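PDB 2FG9: 5-nitroimidazole antibiotic resistance protein from Bacteroides thetaiotaomicron, which binds flavin-adenine dinucleotide and is probably a flavin-dependent oxidoreductase that may confer resistance to 5-nitroimidazole antibiotics. Local coordinates for residues Asp39-Gly44 / Ile88-Gly93; Thr46-Asn51 / Leu80-Asn85; Glu121-Met126 / Val157-Val162. All coordinates share one frame; numbering follows the deposited sequence. Where two conformers were deposited one is given.

Contact 1: residues Asp39-Gly44 / Ile88-Gly93; sequences DACFVG and ITFSLG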
ATOM      1  N   ASP A  39     -17.593  -3.235  -0.114  1.00 53.07           N
ATOM      2  CA  ASP A  39     -17.826  -2.171   0.871  1.00 53.46           C
ATOM      3  C   ASP A  39     -19.232  -1.593   0.702  1.00 52.46           C
ATOM      4  O   ASP A  39     -19.872  -1.202   1.647  1.00 52.66           O
ATOM      5  CB  ASP A  39     -16.794  -1.029   0.736  1.00 54.43           C
ATOM      6  N   ALA A  40     -19.675  -1.523  -0.523  1.00 51.70           N
ATOM      7  CA  ALA A  40     -20.998  -1.019  -0.860  1.00 51.69           C
ATOM      8  C   ALA A  40     -21.624  -1.942  -1.858  1.00 49.88           C
ATOM      9  O   ALA A  40     -20.969  -2.750  -2.491  1.00 50.16           O
ATOM     10  CB  ALA A  40     -20.912   0.382  -1.473  1.00 51.62           C
ATOM     11  N   CYS A  41     -22.899  -1.751  -2.023  1.00 48.43           N
ATOM     12  CA  CYS A  41     -23.657  -2.485  -2.982  1.00 48.27           C
ATOM     13  C   CYS A  41     -24.464  -1.468  -3.766  1.00 48.06           C
ATOM     14  O   CYS A  41     -24.650  -0.319  -3.320  1.00 47.50           O
ATOM     15  CB  CYS A  41     -24.532  -3.515  -2.276  1.00 48.59           C
ATOM     16  SG  CYS A  41     -25.992  -2.890  -1.464  1.00 47.70           S
ATOM     17  N   PHE A  42     -24.891  -1.885  -4.948  1.00 47.76           N
ATOM     18  CA  PHE A  42     -25.645  -1.038  -5.848  1.00 47.79           C
ATOM     19  C   PHE A  42     -27.023  -1.613  -6.007  1.00 47.38           C
ATOM     20  O   PHE A  42     -27.204  -2.693  -6.537  1.00 47.95           O
ATOM     21  CB  PHE A  42     -24.865  -0.854  -7.179  1.00 47.59           C
ATOM     22  CG  PHE A  42     -23.535  -0.200  -6.946  1.00 46.06           C
ATOM     23  CD1 PHE A  42     -22.506  -0.910  -6.401  1.00 46.10           C
ATOM     24  CD2 PHE A  42     -23.367   1.143  -7.154  1.00 44.91           C
ATOM     25  CE1 PHE A  42     -21.308  -0.314  -6.141  1.00 47.14           C
ATOM     26  CE2 PHE A  42     -22.174   1.748  -6.866  1.00 46.58           C
ATOM     27  CZ  PHE A  42     -21.144   1.028  -6.365  1.00 45.89           C
ATOM     28  N   VAL A  43     -27.993  -0.889  -5.463  1.00 47.76           N
ATOM     29  CA  VAL A  43     -29.361  -1.325  -5.393  1.00 47.16           C
ATOM     30  C   VAL A  43     -30.127  -0.723  -6.574  1.00 46.81           C
ATOM     31  O   VAL A  43     -30.250   0.504  -6.692  1.00 45.96           O
ATOM     32  CB  VAL A  43     -30.014  -0.903  -4.046  1.00 47.46           C
ATOM     33  CG1 VAL A  43     -31.420  -1.458  -3.929  1.00 49.30           C
ATOM     34  CG2 VAL A  43     -29.153  -1.337  -2.869  1.00 48.17           C
ATOM     35  N   GLY A  44     -30.617  -1.609  -7.434  1.00 45.86           N
ATOM     36  CA  GLY A  44     -31.505  -1.260  -8.521  1.00 46.22           C
ATOM     37  C   GLY A  44     -32.953  -1.349  -8.086  1.00 46.46           C
ATOM     38  O   GLY A  44     -33.387  -2.371  -7.524  1.00 46.16           O
ATOM     39  N   ILE A  88     -29.582  -6.251  -6.338  1.00 48.03           N
ATOM     40  CA  ILE A  88     -28.485  -5.705  -5.597  1.00 48.37           C
ATOM     41  C   ILE A  88     -27.189  -6.351  -6.062  1.00 47.71           C
ATOM     42  O   ILE A  88     -27.002  -7.553  -5.957  1.00 47.14           O
ATOM     43  CB  ILE A  88     -28.692  -5.892  -4.097  1.00 48.91           C
ATOM     44  CG1 ILE A  88     -30.046  -5.311  -3.680  1.00 48.78           C
ATOM     45  CG2 ILE A  88     -27.526  -5.238  -3.346  1.00 51.17           C
ATOM     46  CD1 ILE A  88     -30.388  -5.421  -2.209  1.00 48.17           C
ATOM     47  N   THR A  89     -26.291  -5.515  -6.563  1.00 48.17           N
ATOM     48  CA  THR A  89     -25.084  -5.957  -7.258  1.00 46.81           C
ATOM     49  C   THR A  89     -23.824  -5.499  -6.567  1.00 47.28           C
ATOM     50  O   THR A  89     -23.776  -4.425  -5.966  1.00 47.62           O
ATOM     51  CB  THR A  89     -25.125  -5.447  -8.690  1.00 46.68           C
ATOM     52  OG1 THR A  89     -26.269  -6.016  -9.339  1.00 43.60           O
ATOM     53  CG2 THR A  89     -23.921  -5.852  -9.462  1.00 45.70           C
ATOM     54  N   PHE A  90     -22.803  -6.343  -6.632  1.00 47.43           N
ATOM     55  CA  PHE A  90     -21.550  -6.141  -5.877  1.00 48.29           C
ATOM     56  C   PHE A  90     -20.392  -6.416  -6.817  1.00 49.12           C
ATOM     57  O   PHE A  90     -20.489  -7.318  -7.639  1.00 48.30           O
ATOM     58  CB  PHE A  90     -21.410  -7.121  -4.702  1.00 47.71           C
ATOM     59  CG  PHE A  90     -22.617  -7.218  -3.819  1.00 47.67           C
ATOM     60  CD1 PHE A  90     -23.720  -7.953  -4.210  1.00 48.16           C
ATOM     61  CD2 PHE A  90     -22.631  -6.622  -2.574  1.00 47.81           C
ATOM     62  CE1 PHE A  90     -24.806  -8.076  -3.381  1.00 47.25           C
ATOM     63  CE2 PHE A  90     -23.716  -6.717  -1.769  1.00 47.08           C
ATOM     64  CZ  PHE A  90     -24.810  -7.435  -2.169  1.00 47.45           C
ATOM     65  N   SER A  91     -19.309  -5.662  -6.711  1.00 50.51           N
ATOM     66  CA  SER A  91     -18.138  -6.019  -7.472  1.00 53.51           C
ATOM     67  C   SER A  91     -16.877  -5.541  -6.851  1.00 55.44           C
ATOM     68  O   SER A  91     -16.839  -4.463  -6.295  1.00 56.43           O
ATOM     69  CB  SER A  91     -18.224  -5.455  -8.893  1.00 53.92           C
ATOM     70  OG  SER A  91     -17.068  -5.810  -9.605  1.00 55.75           O
ATOM     71  N   LEU A  92     -15.819  -6.327  -7.002  1.00 57.65           N
ATOM     72  CA  LEU A  92     -14.503  -5.930  -6.511  1.00 59.43           C
ATOM     73  C   LEU A  92     -13.723  -5.404  -7.695  1.00 59.76           C
ATOM     74  O   LEU A  92     -14.036  -5.712  -8.879  1.00 60.55           O
ATOM     75  CB  LEU A  92     -13.761  -7.124  -5.924  1.00 60.25           C
ATOM     76  CG  LEU A  92     -14.674  -8.156  -5.245  1.00 63.82           C
ATOM     77  CD1 LEU A  92     -13.894  -9.459  -4.946  1.00 63.69           C
ATOM     78  CD2 LEU A  92     -15.330  -7.503  -3.988  1.00 65.00           C
ATOM     79  N   GLY A  93     -12.678  -4.651  -7.409  1.00 59.17           N
ATOM     80  CA  GLY A  93     -11.890  -4.068  -8.512  1.00 59.27           C
ATOM     81  C   GLY A  93     -11.403  -5.093  -9.538  1.00 58.80           C
ATOM     82  O   GLY A  93     -11.435  -6.301  -9.304  1.00 59.78           O
TER
HETATM   83  O   HOH W   1     -19.863  -3.617  -4.875  1.00 31.44           O
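C41 sets its side chain between those of I88 and F90 on the facing strand. Its CB comes within 3.3 Å of F90 CE2, obliquely to the phenyl ring, while SG turns the other way and touches I88 CG2 at 3.4 Å. The chi1 of 76° that tucks SG between the backbone N and the carbonyl carbon of C41 brings about this division. The sulfur remains in an oblique sulfur-aromatic contact with F90, 5.2 Å from the ring centroid. Farther along the same face, V43 and I88 form a non-hydrogen-bonded antiparallel pair; their side chains run side by side in the same direction, with V43 CG1 4.1 Å from I88 CG1. F42 and T89 project from the opposite face as a hydrogen-bonded pair. F42 N donates to T89 O, and T89 N returns a bond to F42 O, each 3.0 Å long. The F42 ring stacks on F42 of the second subunit, and T89 OG1 bonds V54 O of that subunit, so this face lies in the interface with the second subunit. Beyond the paired residues a water bridges A40 O to S91 N, and this end borders two FAD molecules, one touching A40 and the other S91. The pairing lies near the centre of the chain in a curled antiparallel sheet, consistent with the split beta-barrel of the pyridoxamine 5'-phosphate oxidase family. The chemistry is split by face: sulfur and hydrocarbon fill the interior around C41, I88 and F90, whereas the F42 and T89 face combines aromatic stacking with a hydrogen bond between subunits.

Contact 2: residues Thr46-Asn51 / Leu80-Asn85; sequences TDLEGN and LQRNNN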
ATOM      1  N   THR A  46     -36.933  -0.083  -9.704  1.00 45.32           N
ATOM      2  CA  THR A  46     -37.680   0.492 -10.808  1.00 45.27           C
ATOM      3  C   THR A  46     -38.352   1.733 -10.300  1.00 45.38           C
ATOM      4  O   THR A  46     -38.978   1.709  -9.243  1.00 46.44           O
ATOM      5  CB  THR A  46     -38.699  -0.470 -11.356  1.00 45.48           C
ATOM      6  OG1 THR A  46     -38.018  -1.668 -11.733  1.00 47.14           O
ATOM      7  CG2 THR A  46     -39.384   0.131 -12.590  1.00 44.30           C
ATOM      8  N   ASP A  47     -38.195   2.844 -11.014  1.00 45.76           N
ATOM      9  CA  ASP A  47     -38.776   4.101 -10.539  1.00 45.57           C
ATOM     10  C   ASP A  47     -40.232   4.168 -10.932  1.00 45.22           C
ATOM     11  O   ASP A  47     -40.754   3.198 -11.468  1.00 44.42           O
ATOM     12  CB  ASP A  47     -37.954   5.313 -11.005  1.00 45.52           C
ATOM     13  CG  ASP A  47     -38.092   5.620 -12.476  1.00 45.90           C
ATOM     14  OD1 ASP A  47     -38.995   5.110 -13.155  1.00 46.05           O
ATOM     15  OD2 ASP A  47     -37.278   6.427 -12.949  1.00 43.97           O
ATOM     16  N   LEU A  48     -40.883   5.298 -10.660  1.00 45.54           N
ATOM     17  CA  LEU A  48     -42.354   5.407 -10.778  1.00 45.80           C
ATOM     18  C   LEU A  48     -42.828   5.489 -12.227  1.00 45.68           C
ATOM     19  O   LEU A  48     -44.023   5.327 -12.513  1.00 46.01           O
ATOM     20  CB  LEU A  48     -42.872   6.628 -10.009  1.00 45.91           C
ATOM     21  CG  LEU A  48     -42.681   6.607  -8.488  1.00 47.88           C
ATOM     22  CD1 LEU A  48     -43.337   7.852  -7.868  1.00 49.66           C
ATOM     23  CD2 LEU A  48     -43.297   5.338  -7.868  1.00 48.05           C
ATOM     24  N   GLU A  49     -41.887   5.754 -13.116  1.00 45.39           N
ATOM     25  CA  GLU A  49     -42.100   5.761 -14.540  1.00 46.08           C
ATOM     26  C   GLU A  49     -41.625   4.485 -15.206  1.00 44.92           C
ATOM     27  O   GLU A  49     -41.660   4.404 -16.387  1.00 44.82           O
ATOM     28  CB  GLU A  49     -41.326   6.926 -15.143  1.00 46.77           C
ATOM     29  CG  GLU A  49     -41.654   8.278 -14.509  1.00 51.17           C
ATOM     30  CD  GLU A  49     -41.374   9.414 -15.455  1.00 57.03           C
ATOM     31  OE1 GLU A  49     -40.201   9.591 -15.814  1.00 62.03           O
ATOM     32  OE2 GLU A  49     -42.331  10.100 -15.880  1.00 63.49           O
ATOM     33  N   GLY A  50     -41.159   3.488 -14.473  1.00 44.85           N
ATOM     34  CA  GLY A  50     -40.726   2.239 -15.110  1.00 44.96           C
ATOM     35  C   GLY A  50     -39.276   2.200 -15.551  1.00 45.12           C
ATOM     36  O   GLY A  50     -38.838   1.254 -16.209  1.00 45.67           O
ATOM     37  N   ASN A  51     -38.507   3.214 -15.166  1.00 45.39           N
ATOM     38  CA  ASN A  51     -37.103   3.280 -15.542  1.00 45.03           C
ATOM     39  C   ASN A  51     -36.207   2.910 -14.385  1.00 45.78           C
ATOM     40  O   ASN A  51     -36.647   2.963 -13.234  1.00 47.09           O
ATOM     41  CB  ASN A  51     -36.775   4.662 -16.086  1.00 44.42           C
ATOM     42  CG  ASN A  51     -37.585   4.992 -17.297  1.00 42.90           C
ATOM     43  OD1 ASN A  51     -37.819   4.134 -18.130  1.00 41.61           O
ATOM     44  ND2 ASN A  51     -38.031   6.230 -17.399  1.00 36.24           N
ATOM     45  N   LEU A  80     -40.129   1.845  -3.897  1.00 50.76           N
ATOM     46  CA  LEU A  80     -40.266   0.494  -3.323  1.00 50.77           C
ATOM     47  C   LEU A  80     -41.686   0.195  -2.887  1.00 50.51           C
ATOM     48  O   LEU A  80     -42.090  -0.962  -2.841  1.00 48.92           O
ATOM     49  CB  LEU A  80     -39.331   0.286  -2.144  1.00 51.32           C
ATOM     50  CG  LEU A  80     -37.855   0.327  -2.529  1.00 50.82           C
ATOM     51  CD1 LEU A  80     -37.017   0.507  -1.308  1.00 51.04           C
ATOM     52  CD2 LEU A  80     -37.483  -0.948  -3.273  1.00 52.28           C
ATOM     53  N   GLN A  81     -42.427   1.237  -2.552  1.00 50.38           N
ATOM     54  CA  GLN A  81     -43.806   1.045  -2.146  1.00 51.72           C
ATOM     55  C   GLN A  81     -44.674   0.636  -3.337  1.00 50.11           C
ATOM     56  O   GLN A  81     -45.624  -0.091  -3.160  1.00 49.52           O
ATOM     57  CB  GLN A  81     -44.313   2.274  -1.381  1.00 51.97           C
ATOM     58  CG  GLN A  81     -43.516   2.415  -0.047  1.00 55.06           C
ATOM     59  CD  GLN A  81     -43.933   3.616   0.813  1.00 56.06           C
ATOM     60  OE1 GLN A  81     -44.596   4.541   0.319  1.00 63.01           O
ATOM     61  NE2 GLN A  81     -43.541   3.601   2.108  1.00 58.13           N
ATOM     62  N   ARG A  82     -44.290   1.064  -4.540  0.50 49.44           N
ATOM     63  CA  ARG A  82     -44.944   0.633  -5.772  0.50 48.42           C
ATOM     64  C   ARG A  82     -44.424  -0.723  -6.285  0.50 48.58           C
ATOM     65  O   ARG A  82     -45.203  -1.534  -6.771  0.50 48.03           O
ATOM     66  CB  ARG A  82     -44.746   1.712  -6.831  0.50 48.33           C
ATOM     67  CG  ARG A  82     -45.371   1.428  -8.196  0.50 45.68           C
ATOM     68  CD  ARG A  82     -44.761   2.337  -9.248  0.50 43.32           C
ATOM     69  NE  ARG A  82     -44.233   1.566 -10.368  0.50 43.98           N
ATOM     70  CZ  ARG A  82     -43.104   0.870 -10.356  0.50 40.49           C
ATOM     71  NH1 ARG A  82     -42.335   0.822  -9.262  0.50 47.88           N
ATOM     72  NH2 ARG A  82     -42.744   0.195 -11.425  0.50 38.29           N
ATOM     73  N   ASN A  83     -43.109  -0.942  -6.203  1.00 48.83           N
ATOM     74  CA  ASN A  83     -42.469  -2.206  -6.627  1.00 48.45           C
ATOM     75  C   ASN A  83     -41.298  -2.454  -5.698  1.00 47.79           C
ATOM     76  O   ASN A  83     -40.338  -1.723  -5.746  1.00 48.05           O
ATOM     77  CB  ASN A  83     -41.949  -2.119  -8.080  1.00 48.90           C
ATOM     78  CG  ASN A  83     -41.316  -3.442  -8.588  1.00 48.19           C
ATOM     79  OD1 ASN A  83     -41.038  -4.383  -7.827  1.00 46.60           O
ATOM     80  ND2 ASN A  83     -41.106  -3.506  -9.870  1.00 44.65           N
ATOM     81  N   ASN A  84     -41.369  -3.487  -4.873  1.00 47.10           N
ATOM     82  CA  ASN A  84     -40.323  -3.727  -3.905  1.00 47.77           C
ATOM     83  C   ASN A  84     -39.290  -4.760  -4.370  1.00 47.89           C
ATOM     84  O   ASN A  84     -38.450  -5.201  -3.575  1.00 47.19           O
ATOM     85  CB  ASN A  84     -40.893  -4.058  -2.520  1.00 46.98           C
ATOM     86  CG  ASN A  84     -41.548  -5.431  -2.450  1.00 47.83           C
ATOM     87  OD1 ASN A  84     -41.958  -5.975  -3.439  1.00 47.04           O
ATOM     88  ND2 ASN A  84     -41.626  -5.988  -1.258  1.00 49.65           N
ATOM     89  N   ASN A  85     -39.361  -5.151  -5.641  1.00 47.43           N
ATOM     90  CA  ASN A  85     -38.297  -5.977  -6.215  1.00 48.24           C
ATOM     91  C   ASN A  85     -37.033  -5.164  -6.460  1.00 48.35           C
ATOM     92  O   ASN A  85     -37.088  -4.112  -7.114  1.00 47.79           O
ATOM     93  CB  ASN A  85     -38.748  -6.586  -7.525  1.00 48.10           C
ATOM     94  CG  ASN A  85     -39.811  -7.600  -7.323  1.00 49.51           C
ATOM     95  OD1 ASN A  85     -39.530  -8.704  -6.880  1.00 54.80           O
ATOM     96  ND2 ASN A  85     -41.051  -7.221  -7.587  1.00 43.89           N
TER
HETATM   97  O   HOH W   2     -38.215  -1.872  -7.929  1.00 37.60           O
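R82 reaches from the last turn of helix 75-82 over the loop 46-51 and, in one of its two modelled conformers, lays its guanidinium against the backbone there; its contacts with D47, L48 and T46 hold for that conformer only. D47 O lies above the centre of the group, 3.4 Å from its plane, so the carbonyl meets a flat face; the attraction is probably electrostatic. The aliphatic part of R82 is used as well: L48 CD2 packs on R82 CD at 3.6 Å, the two side chains sliding past each other in opposite directions. At the far end R82 NH2 touches the methyl CG2 of T46. In this conformer the extended start of the chain, with CG anti to the backbone N (chi1 -180°), carries R82 out to the loop, and a bend at chi3 (126°) turns the guanidinium over D47.

What offers that carbonyl is a type I beta turn from D47 to G50, the connection of a beta-hairpin between strands 41-46 and 52-62. D47 OD1 accepts E49 N at 3.0 Å, an Asx turn, and takes N51 N as an added donor at 2.8 Å from the opposite face of the carboxylate. G50 N closes the beta turn on D47 O, the same oxygen that R82 covers. On the other segment N83, where the chain leaves the helix, makes a second Asx turn through N85 N, and N85 ND2 also reaches its OD1, from the opposite face of the amide. A water ties the segments together, accepting from T46 N and donating to N83 O and N85 O. Farther out, T46 OG1 bonds G50 O of the second subunit, and N83 ND2 bonds N51 OD1 of that subunit.

Contact 3: residues Glu121-Met126 / Val157-Val162; sequences EFIEDM and VWKVPV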
ATOM      1  N   GLU A 121     -38.628  -5.784   2.444  0.50 48.08           N
ATOM      2  CA  GLU A 121     -39.487  -5.470   3.586  0.50 47.78           C
ATOM      3  C   GLU A 121     -38.856  -4.349   4.383  0.50 48.10           C
ATOM      4  O   GLU A 121     -37.639  -4.251   4.445  0.50 48.13           O
ATOM      5  CB  GLU A 121     -39.637  -6.682   4.523  0.50 47.75           C
ATOM      6  CG  GLU A 121     -40.122  -6.329   5.946  0.50 46.97           C
ATOM      7  CD  GLU A 121     -40.286  -7.537   6.863  0.50 47.16           C
ATOM      8  OE1 GLU A 121     -39.454  -8.476   6.787  0.50 41.75           O
ATOM      9  OE2 GLU A 121     -41.243  -7.522   7.687  0.50 47.69           O
ATOM     10  N   PHE A 122     -39.684  -3.518   5.001  1.00 48.34           N
ATOM     11  CA  PHE A 122     -39.228  -2.602   6.032  1.00 48.50           C
ATOM     12  C   PHE A 122     -39.602  -3.164   7.369  1.00 48.78           C
ATOM     13  O   PHE A 122     -40.787  -3.288   7.689  1.00 49.33           O
ATOM     14  CB  PHE A 122     -39.849  -1.228   5.880  1.00 48.99           C
ATOM     15  CG  PHE A 122     -39.479  -0.536   4.582  1.00 50.23           C
ATOM     16  CD1 PHE A 122     -38.154  -0.416   4.194  1.00 51.36           C
ATOM     17  CD2 PHE A 122     -40.446   0.022   3.787  1.00 50.76           C
ATOM     18  CE1 PHE A 122     -37.823   0.218   3.031  1.00 49.98           C
ATOM     19  CE2 PHE A 122     -40.113   0.666   2.605  1.00 50.24           C
ATOM     20  CZ  PHE A 122     -38.818   0.753   2.231  1.00 50.48           C
ATOM     21  N   ILE A 123     -38.587  -3.471   8.166  1.00 48.98           N
ATOM     22  CA  ILE A 123     -38.775  -4.111   9.460  1.00 49.42           C
ATOM     23  C   ILE A 123     -39.388  -3.085  10.391  1.00 49.33           C
ATOM     24  O   ILE A 123     -38.900  -1.964  10.482  1.00 49.05           O
ATOM     25  CB  ILE A 123     -37.435  -4.561  10.016  1.00 49.53           C
ATOM     26  CG1 ILE A 123     -36.813  -5.636   9.112  1.00 51.00           C
ATOM     27  CG2 ILE A 123     -37.561  -5.095  11.402  1.00 49.46           C
ATOM     28  CD1 ILE A 123     -35.330  -5.849   9.413  1.00 52.75           C
ATOM     29  N   GLU A 124     -40.470  -3.461  11.066  1.00 49.71           N
ATOM     30  CA  GLU A 124     -41.147  -2.536  11.948  1.00 50.04           C
ATOM     31  C   GLU A 124     -40.799  -2.785  13.390  1.00 49.90           C
ATOM     32  O   GLU A 124     -40.659  -1.828  14.134  1.00 49.55           O
ATOM     33  CB  GLU A 124     -42.654  -2.589  11.742  1.00 50.80           C
ATOM     34  CG  GLU A 124     -43.148  -1.984  10.366  1.00 51.77           C
ATOM     35  N   ASP A 125     -40.628  -4.038  13.807  1.00 50.31           N
ATOM     36  CA  ASP A 125     -40.389  -4.287  15.232  1.00 51.27           C
ATOM     37  C   ASP A 125     -39.070  -3.641  15.618  1.00 52.48           C
ATOM     38  O   ASP A 125     -38.059  -3.774  14.928  1.00 51.90           O
ATOM     39  CB  ASP A 125     -40.394  -5.777  15.590  1.00 51.30           C
ATOM     40  CG  ASP A 125     -40.035  -6.035  17.066  1.00 52.30           C
ATOM     41  OD1 ASP A 125     -40.839  -5.722  17.969  1.00 50.95           O
ATOM     42  OD2 ASP A 125     -38.926  -6.539  17.334  1.00 55.91           O
HETATM   43  N   MSE A 126     -39.100  -2.930  16.727  1.00 54.48           N
HETATM   44  CA  MSE A 126     -37.965  -2.179  17.186  1.00 57.50           C
HETATM   45  C   MSE A 126     -36.761  -3.073  17.446  1.00 54.49           C
HETATM   46  O   MSE A 126     -35.665  -2.741  17.043  1.00 52.93           O
HETATM   47  CB  MSE A 126     -38.340  -1.423  18.445  1.00 57.76           C
HETATM   48  CG  MSE A 126     -37.335  -0.333  18.830  1.00 62.95           C
HETATM   49 SE   MSE A 126     -38.132   1.456  18.701  0.75 70.68          SE
HETATM   50  CE  MSE A 126     -39.123   1.490  20.347  1.00 68.73           C
ATOM     51  N   VAL A 157     -35.268   0.127   8.162  1.00 49.01           N
ATOM     52  CA  VAL A 157     -34.362  -0.964   8.024  1.00 48.85           C
ATOM     53  C   VAL A 157     -34.946  -1.966   7.046  1.00 48.33           C
ATOM     54  O   VAL A 157     -36.019  -2.525   7.283  1.00 48.51           O
ATOM     55  CB  VAL A 157     -34.080  -1.635   9.370  1.00 48.80           C
ATOM     56  CG1 VAL A 157     -32.975  -2.656   9.191  1.00 49.69           C
ATOM     57  CG2 VAL A 157     -33.645  -0.588  10.422  1.00 48.22           C
ATOM     58  N   TRP A 158     -34.193  -2.219   5.981  1.00 47.64           N
ATOM     59  CA  TRP A 158     -34.647  -3.006   4.848  1.00 47.23           C
ATOM     60  C   TRP A 158     -34.180  -4.409   5.032  1.00 47.88           C
ATOM     61  O   TRP A 158     -33.009  -4.628   5.301  1.00 48.25           O
ATOM     62  CB  TRP A 158     -33.983  -2.538   3.584  1.00 47.20           C
ATOM     63  CG  TRP A 158     -34.140  -1.135   3.216  1.00 46.82           C
ATOM     64  CD1 TRP A 158     -34.454  -0.078   4.018  1.00 46.66           C
ATOM     65  CD2 TRP A 158     -33.907  -0.603   1.922  1.00 46.39           C
ATOM     66  NE1 TRP A 158     -34.458   1.082   3.280  1.00 47.36           N
ATOM     67  CE2 TRP A 158     -34.123   0.783   1.990  1.00 45.16           C
ATOM     68  CE3 TRP A 158     -33.544  -1.170   0.698  1.00 48.23           C
ATOM     69  CZ2 TRP A 158     -33.987   1.611   0.883  1.00 47.04           C
ATOM     70  CZ3 TRP A 158     -33.422  -0.348  -0.400  1.00 45.43           C
ATOM     71  CH2 TRP A 158     -33.643   1.025  -0.299  1.00 45.89           C
ATOM     72  N   LYS A 159     -35.087  -5.363   4.901  1.00 47.82           N
ATOM     73  CA  LYS A 159     -34.739  -6.774   4.884  1.00 48.00           C
ATOM     74  C   LYS A 159     -35.056  -7.287   3.507  1.00 47.38           C
ATOM     75  O   LYS A 159     -36.143  -7.033   2.958  1.00 47.75           O
ATOM     76  CB  LYS A 159     -35.544  -7.545   5.924  1.00 48.83           C
ATOM     77  CG  LYS A 159     -35.245  -9.031   6.008  1.00 49.36           C
ATOM     78  CD  LYS A 159     -36.063  -9.619   7.122  1.00 49.52           C
ATOM     79  CE  LYS A 159     -35.841 -11.120   7.233  1.00 51.87           C
ATOM     80  NZ  LYS A 159     -36.674 -11.717   8.323  1.00 50.37           N
ATOM     81  N   VAL A 160     -34.092  -7.988   2.937  1.00 47.35           N
ATOM     82  CA  VAL A 160     -34.200  -8.486   1.561  1.00 46.97           C
ATOM     83  C   VAL A 160     -33.763  -9.931   1.552  1.00 46.61           C
ATOM     84  O   VAL A 160     -32.562 -10.227   1.384  1.00 45.06           O
ATOM     85  CB  VAL A 160     -33.313  -7.692   0.589  1.00 46.68           C
ATOM     86  CG1 VAL A 160     -33.562  -8.157  -0.838  1.00 44.78           C
ATOM     87  CG2 VAL A 160     -33.563  -6.189   0.721  1.00 46.97           C
ATOM     88  N   PRO A 161     -34.723 -10.840   1.770  1.00 45.87           N
ATOM     89  CA  PRO A 161     -34.367 -12.245   1.601  1.00 46.09           C
ATOM     90  C   PRO A 161     -33.995 -12.446   0.148  1.00 46.22           C
ATOM     91  O   PRO A 161     -34.695 -11.935  -0.741  1.00 45.84           O
ATOM     92  CB  PRO A 161     -35.650 -13.003   1.952  1.00 46.04           C
ATOM     93  CG  PRO A 161     -36.538 -12.002   2.729  1.00 46.36           C
ATOM     94  CD  PRO A 161     -36.131 -10.645   2.161  1.00 46.39           C
ATOM     95  N   VAL A 162     -32.881 -13.129  -0.085  1.00 46.73           N
ATOM     96  CA  VAL A 162     -32.341 -13.253  -1.423  1.00 47.72           C
ATOM     97  C   VAL A 162     -32.942 -14.445  -2.096  1.00 48.37           C
ATOM     98  O   VAL A 162     -32.694 -15.577  -1.676  1.00 48.55           O
ATOM     99  CB  VAL A 162     -30.817 -13.405  -1.420  1.00 47.41           C
ATOM    100  CG1 VAL A 162     -30.299 -13.772  -2.835  1.00 48.66           C
ATOM    101  CG2 VAL A 162     -30.197 -12.137  -0.955  1.00 47.53           C
TER
HETATM  102  O   HOH W   3     -38.175  -0.296   8.716  1.00 45.22           O
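F122 points the edge of its ring at the indole of W158, a T-shaped pair on neighbouring antiparallel strands of the flavin-binding beta-barrel. F122 CE1 stands 3.4 Å above the indole plane, offset toward its rim, and the phenyl and pyrrole centroids are 5.0 Å apart with the planes at 73°. The two residues form a non-hydrogen-bonded pair, which puts both side chains on one face of the sheet, and similar chi1 values (-63° for F122, -57° for W158) keep them side by side. This is the closely packed half of the contact. Helix 75-82 closes over the rings, and W158 NE1 is satisfied by S70 on strand 65-70. W158 is also near a bound FAD, its side chain about 6 Å away.

Between the two faces, the backbones of E121 and K159 are firmly joined by a pair of 2.8 Å bonds, N to O in each direction. I123 N donates to V157 O, while the return link runs through a water.

On the other face the packing loosens from I123 toward E121. I123 is still buried, its CD1 lying 4.0 Å from V157 CG1 and close to K159 CB, while helix 126-138 covers I123 and V157. E121 and K159, nearer the solvent, run side by side. In the modelled conformer, one of two, E121 OE1 lies against K159 CD, and K159 NZ stays 4.5 Å from E121 OE1, beyond a salt bridge, so any attraction between the charges is probably modest. Where the strands begin to diverge, the bridging water accepts from V157 N at 3.0 Å.

In the fold
Contact 1 is the core pairing, about 3 Å between its centre and that of the chain, whereas contact 2 lies at the surface and contact 3 is partly buried. Contacts 1 and 3 are antiparallel pairings in one sheet, whose strands 85-99 and 106-123 are neighbours, and V43 packs on W158 between them. Contact 2 instead sets a hairpin turn against a helix end, with polar groups, a bridging water and no clear direct hydrogen bond. Its L80 touches F122 and W158, joining it to contact 3. Contacts 1 and 2 both meet the second subunit; no other protein chain touches contact 3.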